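PDB 4QYI: hypoxanthine phosphoribosyltransferase from Bacillus anthracis, which probably catalyses the transfer of a phosphoribosyl group from phosphoribosyl pyrophosphate to hypoxanthine or guanine in the salvage of purine nucleotides. Local coordinates for residues Gly35-Val40 and Lys59-Ile64; Val90-Lys95 and Phe118-Lys123. One frame throughout, in Å; residues are numbered along the deposited sequence.

Interaction 1: residues Gly35-Val40 and Lys59-Ile64; sequences GEEIVV and KNDVTI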
# COMPACT_ATOMS: atom_id res chain seq x y z
N GLY A 35 -7.13 -24.53 -1.82
CA GLY A 35 -8.11 -24.59 -2.89
C GLY A 35 -9.13 -23.46 -2.97
O GLY A 35 -10.11 -23.56 -3.71
N GLU A 36 -8.91 -22.35 -2.26
CA GLU A 36 -9.87 -21.25 -2.31
C GLU A 36 -9.27 -19.88 -2.57
O GLU A 36 -8.10 -19.64 -2.34
CB GLU A 36 -10.66 -21.17 -1.00
CG GLU A 36 -11.33 -22.49 -0.64
CD GLU A 36 -12.36 -22.38 0.46
OE1 GLU A 36 -12.37 -23.28 1.30
OE2 GLU A 36 -13.16 -21.40 0.48
N GLU A 37 -10.13 -19.00 -3.06
CA GLU A 37 -9.79 -17.59 -3.30
C GLU A 37 -9.80 -16.89 -1.95
O GLU A 37 -10.48 -17.33 -1.03
CB GLU A 37 -10.82 -16.94 -4.21
CG GLU A 37 -11.00 -17.68 -5.53
CD GLU A 37 -12.08 -17.05 -6.40
OE1 GLU A 37 -12.42 -15.87 -6.18
OE2 GLU A 37 -12.58 -17.75 -7.31
N ILE A 38 -9.04 -15.80 -1.83
CA ILE A 38 -8.97 -15.04 -0.60
C ILE A 38 -9.08 -13.56 -0.88
O ILE A 38 -8.61 -13.08 -1.91
CB ILE A 38 -7.60 -15.24 0.09
CG1 ILE A 38 -7.38 -16.72 0.42
CG2 ILE A 38 -7.51 -14.42 1.37
CD1 ILE A 38 -5.96 -17.02 0.84
N VAL A 39 -9.72 -12.83 0.04
CA VAL A 39 -9.79 -11.39 -0.05
C VAL A 39 -8.93 -10.87 1.11
O VAL A 39 -9.13 -11.24 2.27
CB VAL A 39 -11.22 -10.82 0.12
CG1 VAL A 39 -11.19 -9.29 0.17
CG2 VAL A 39 -12.13 -11.32 -1.00
N VAL A 40 -7.95 -10.05 0.77
CA VAL A 40 -7.07 -9.46 1.77
C VAL A 40 -7.48 -8.00 1.94
O VAL A 40 -7.59 -7.26 0.97
CB VAL A 40 -5.60 -9.55 1.38
CG1 VAL A 40 -4.73 -8.72 2.31
CG2 VAL A 40 -5.14 -10.98 1.40
N LYS A 59 0.00 -17.89 -3.11
CA LYS A 59 -0.26 -18.37 -4.48
C LYS A 59 -1.73 -18.45 -4.81
O LYS A 59 -2.08 -18.50 -5.97
CB LYS A 59 0.45 -19.70 -4.83
CG LYS A 59 1.98 -19.65 -5.11
CD LYS A 59 2.85 -19.86 -3.88
CE LYS A 59 2.81 -21.34 -3.53
NZ LYS A 59 3.49 -21.61 -2.23
N ASN A 60 -2.59 -18.51 -3.79
CA ASN A 60 -4.03 -18.53 -4.04
C ASN A 60 -4.44 -17.28 -4.82
O ASN A 60 -3.69 -16.29 -4.87
CB ASN A 60 -4.82 -18.48 -2.73
CG ASN A 60 -4.50 -19.61 -1.78
OD1 ASN A 60 -3.36 -19.78 -1.37
ND2 ASN A 60 -5.53 -20.34 -1.34
N ASP A 61 -5.63 -17.32 -5.43
CA ASP A 61 -6.18 -16.13 -6.09
C ASP A 61 -6.48 -15.14 -4.99
O ASP A 61 -7.31 -15.41 -4.14
CB ASP A 61 -7.54 -16.36 -6.81
CG ASP A 61 -7.37 -16.89 -8.22
OD1 ASP A 61 -6.22 -16.96 -8.71
OD2 ASP A 61 -8.40 -17.22 -8.85
N VAL A 62 -5.86 -13.98 -5.05
CA VAL A 62 -6.08 -12.97 -4.04
C VAL A 62 -6.69 -11.69 -4.60
O VAL A 62 -6.27 -11.19 -5.64
CB VAL A 62 -4.73 -12.61 -3.35
CG1 VAL A 62 -4.86 -11.38 -2.47
CG2 VAL A 62 -4.19 -13.78 -2.53
N THR A 63 -7.67 -11.16 -3.87
CA THR A 63 -8.28 -9.85 -4.17
C THR A 63 -7.85 -8.97 -3.01
O THR A 63 -7.93 -9.38 -1.86
CB THR A 63 -9.81 -9.90 -4.22
OG1 THR A 63 -10.20 -10.65 -5.35
CG2 THR A 63 -10.43 -8.49 -4.33
N ILE A 64 -7.32 -7.79 -3.28
CA ILE A 64 -6.94 -6.95 -2.15
C ILE A 64 -7.73 -5.64 -2.16
O ILE A 64 -8.05 -5.12 -3.20
CB ILE A 64 -5.41 -6.73 -2.01
CG1 ILE A 64 -5.09 -5.92 -0.74
CG2 ILE A 64 -4.84 -6.03 -3.22
CD1 ILE A 64 -3.65 -6.00 -0.29

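Interaction 2: residues Val90-Lys95 and Phe118-Lys123; sequences VNITGK and FMHKPK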
# COMPACT_ATOMS: atom_id res chain seq x y z
N VAL A 90 -14.79 -3.81 -2.44
CA VAL A 90 -15.00 -5.18 -2.92
C VAL A 90 -16.05 -5.93 -2.17
O VAL A 90 -16.39 -5.63 -1.03
CB VAL A 90 -13.71 -6.01 -2.87
CG1 VAL A 90 -12.67 -5.42 -3.80
CG2 VAL A 90 -13.18 -6.12 -1.44
N ASN A 91 -16.60 -6.93 -2.85
CA ASN A 91 -17.60 -7.80 -2.27
C ASN A 91 -16.96 -8.90 -1.42
O ASN A 91 -16.22 -9.72 -1.94
CB ASN A 91 -18.38 -8.47 -3.40
CG ASN A 91 -19.40 -9.46 -2.89
OD1 ASN A 91 -19.84 -9.38 -1.74
ND2 ASN A 91 -19.73 -10.43 -3.72
N ILE A 92 -17.23 -8.92 -0.12
CA ILE A 92 -16.70 -10.00 0.72
C ILE A 92 -17.79 -10.97 1.18
O ILE A 92 -17.52 -11.89 1.96
CB ILE A 92 -15.97 -9.49 1.95
CG1 ILE A 92 -16.91 -8.69 2.86
CG2 ILE A 92 -14.76 -8.65 1.54
CD1 ILE A 92 -16.25 -8.24 4.14
N THR A 93 -19.02 -10.78 0.71
CA THR A 93 -20.12 -11.66 1.08
C THR A 93 -19.83 -13.09 0.59
O THR A 93 -19.63 -13.32 -0.60
CB THR A 93 -21.47 -11.15 0.54
OG1 THR A 93 -21.73 -9.88 1.11
CG2 THR A 93 -22.60 -12.09 0.90
N GLY A 94 -19.80 -14.04 1.53
CA GLY A 94 -19.50 -15.45 1.22
C GLY A 94 -18.04 -15.70 0.86
O GLY A 94 -17.69 -16.76 0.36
N LYS A 95 -17.16 -14.73 1.14
CA LYS A 95 -15.75 -14.88 0.82
C LYS A 95 -14.90 -15.13 2.04
O LYS A 95 -15.32 -14.93 3.18
CB LYS A 95 -15.22 -13.62 0.15
CG LYS A 95 -16.01 -13.13 -1.05
CD LYS A 95 -16.05 -14.13 -2.18
CE LYS A 95 -16.92 -13.61 -3.30
NZ LYS A 95 -17.12 -14.63 -4.35
N PHE A 118 -18.33 -8.28 9.68
CA PHE A 118 -19.35 -9.31 9.83
C PHE A 118 -20.70 -8.90 9.27
O PHE A 118 -21.48 -9.75 8.84
CB PHE A 118 -19.46 -9.90 11.25
CG PHE A 118 -18.50 -11.04 11.50
CD1 PHE A 118 -18.60 -12.21 10.73
CD2 PHE A 118 -17.53 -10.98 12.49
CE1 PHE A 118 -17.75 -13.27 10.94
CE2 PHE A 118 -16.67 -12.05 12.71
CZ PHE A 118 -16.78 -13.20 11.93
N MET A 119 -20.97 -7.59 9.24
CA MET A 119 -22.22 -7.10 8.69
C MET A 119 -22.31 -7.43 7.20
O MET A 119 -23.39 -7.55 6.66
CB MET A 119 -22.37 -5.58 8.93
CG MET A 119 -22.66 -5.23 10.39
SD MET A 119 -22.63 -3.45 10.75
CE MET A 119 -23.70 -2.79 9.48
N HIS A 120 -21.16 -7.62 6.55
CA HIS A 120 -21.10 -8.01 5.11
C HIS A 120 -21.28 -9.51 4.85
O HIS A 120 -21.33 -9.95 3.71
CB HIS A 120 -19.77 -7.56 4.53
CG HIS A 120 -19.65 -6.07 4.38
ND1 HIS A 120 -19.31 -5.48 3.18
CD2 HIS A 120 -19.87 -5.07 5.25
CE1 HIS A 120 -19.29 -4.16 3.34
NE2 HIS A 120 -19.63 -3.89 4.58
N LYS A 121 -21.30 -10.29 5.93
CA LYS A 121 -21.50 -11.75 5.87
C LYS A 121 -20.46 -12.55 5.08
O LYS A 121 -20.78 -13.26 4.13
CB LYS A 121 -22.92 -12.08 5.43
CG LYS A 121 -23.94 -11.47 6.39
CD LYS A 121 -25.36 -11.85 6.03
CE LYS A 121 -26.36 -11.24 7.01
NZ LYS A 121 -27.74 -11.65 6.67
N PRO A 122 -19.20 -12.45 5.48
CA PRO A 122 -18.15 -13.20 4.82
C PRO A 122 -18.24 -14.66 5.22
O PRO A 122 -18.80 -14.98 6.26
CB PRO A 122 -16.88 -12.58 5.38
CG PRO A 122 -17.28 -12.12 6.74
CD PRO A 122 -18.66 -11.56 6.54
N LYS A 123 -17.67 -15.54 4.40
CA LYS A 123 -17.64 -16.97 4.71
C LYS A 123 -16.70 -17.19 5.89
O LYS A 123 -17.00 -17.97 6.78
CB LYS A 123 -17.16 -17.75 3.50
CG LYS A 123 -17.01 -19.25 3.71
CD LYS A 123 -16.49 -19.87 2.41
CE LYS A 123 -16.28 -21.38 2.38
NZ LYS A 123 -15.08 -21.79 3.16
O HOH W 1 -18.66 -6.37 0.44

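Interaction 1: residues Gly35-Val40 and Lys59-Ile64
Three backbone hydrogen bonds join Ile38 and Val40 to Asp61 and Thr63. Ile38 N donates to Asp61 O at 2.9 Å, Ile38 O receives Thr63 N, and Val40 N closes the series on Thr63 O at 2.7 Å. Ile38 thus uses both its N-H and its carbonyl toward the second strand. CA-H...O contacts fill in between these bonds, as from Val62 CA to Ile38 O. A side chain extends the pairing beyond the strand ends: Asn60 ND2 donates to Glu36 O at 2.8 Å, almost straight (173°), with the acceptor in the plane of the amide and the donor in the carbonyl plane. The bond to Glu36 O sets the rotation of the amide, and the same ND2 has a weak second bond to Phe33 O.

Segments 38-40 and 62-64 run parallel, 26° apart in direction; the strands they begin are linked through helix 48-55 in a beta-alpha-beta unit of the phosphoribosyltransferase core sheet, where strand 38-43 lies between strands 62-71 and 96-101.

On the face that carries Ile38, Val40, Val62 and Ile64 the packing is apolar. Val40 divides its branches: CG2, beside its own backbone N, meets Val62 CG1 at 3.9 Å, while CG1, anti to that N (chi1 170°), reaches Ile64 CD1. At the start of the strand, Ile38 CD1 lies 4.0 Å from Asn60 CG, and Ile29 of helix 15-32 also packs on Ile38.

Two acidic side chains meet just before the strands begin. Glu37 and Asp61 lie side by side and point the same way, CG of Glu37 against CB of Asp61, with Glu37 OE2 and Asp61 OD2 4.5 Å apart, a like-charge closeness that basic side chains of another chain, at long range from each, probably offset in part.

Interaction 2: residues Val90-Lys95 and Phe118-Lys123
Thr93 and Gly94, at the corners of a type II turn from Ile92 to Lys95, dock on two successive carbonyls of a chain leaving a helix. Thr93 OG1, anti to its own carbonyl carbon (chi1 -62°), donates to His120 O at 2.6 Å, in the carbonyl plane. Gly94 N then donates to Lys121 O at 2.9 Å, tilted 23° from the plane of the Lys121 carbonyl; Lys121, the first residue to leave helical geometry, does so with positive phi. A weak bond from Lys123 N to Lys95 O follows, and Pro122 CA makes a CA-H...O contact of 3.2 Å with Ile92 O.

Apolar contact comes from Ile92, whose CG1 sits between its backbone N and carbonyl carbon (chi1 62°) and lies 3.5 Å from His120 CB, crossing the histidine obliquely. One water bridges the two loops at the ring's edge, in plane with it: it donates to Val90 O, accepts from Ile92 N and bonds to His120 ND1. Within the loop, Asn91 OD1 accepts from Thr93 N in an Asx turn, the donor standing above the carbonyl plane.

The contact joins the loop entering strand 96-101 to the link between helix 108-118 and strand 124-129; Ile92 and Pro122 both rest on Val97, and the His120 ring meets His116 of that helix edge-to-face.

In the fold
Interaction 1 closes before interaction 2 opens along the chain, and their centres lie about 14 Å apart. Both lie at the mixed sheet of the phosphoribosyltransferase domain, in which strands 62-71, 38-43, 96-101 and 124-129 follow one another in parallel: interaction 1 pairs the first two, and interaction 2 joins the loops that lead into the last two. Glu36, whose carboxylate is hydrogen-bonded to Asn96, also makes a long, weak ion pair with Lys123, and Val39 packs on Ile92 and Lys95. Together they lie at the N-terminal ends of four adjacent strands; the magnesium ion is bound by Glu101 and Asp102 at the C-terminal end of strand 96-101, away from both contacts.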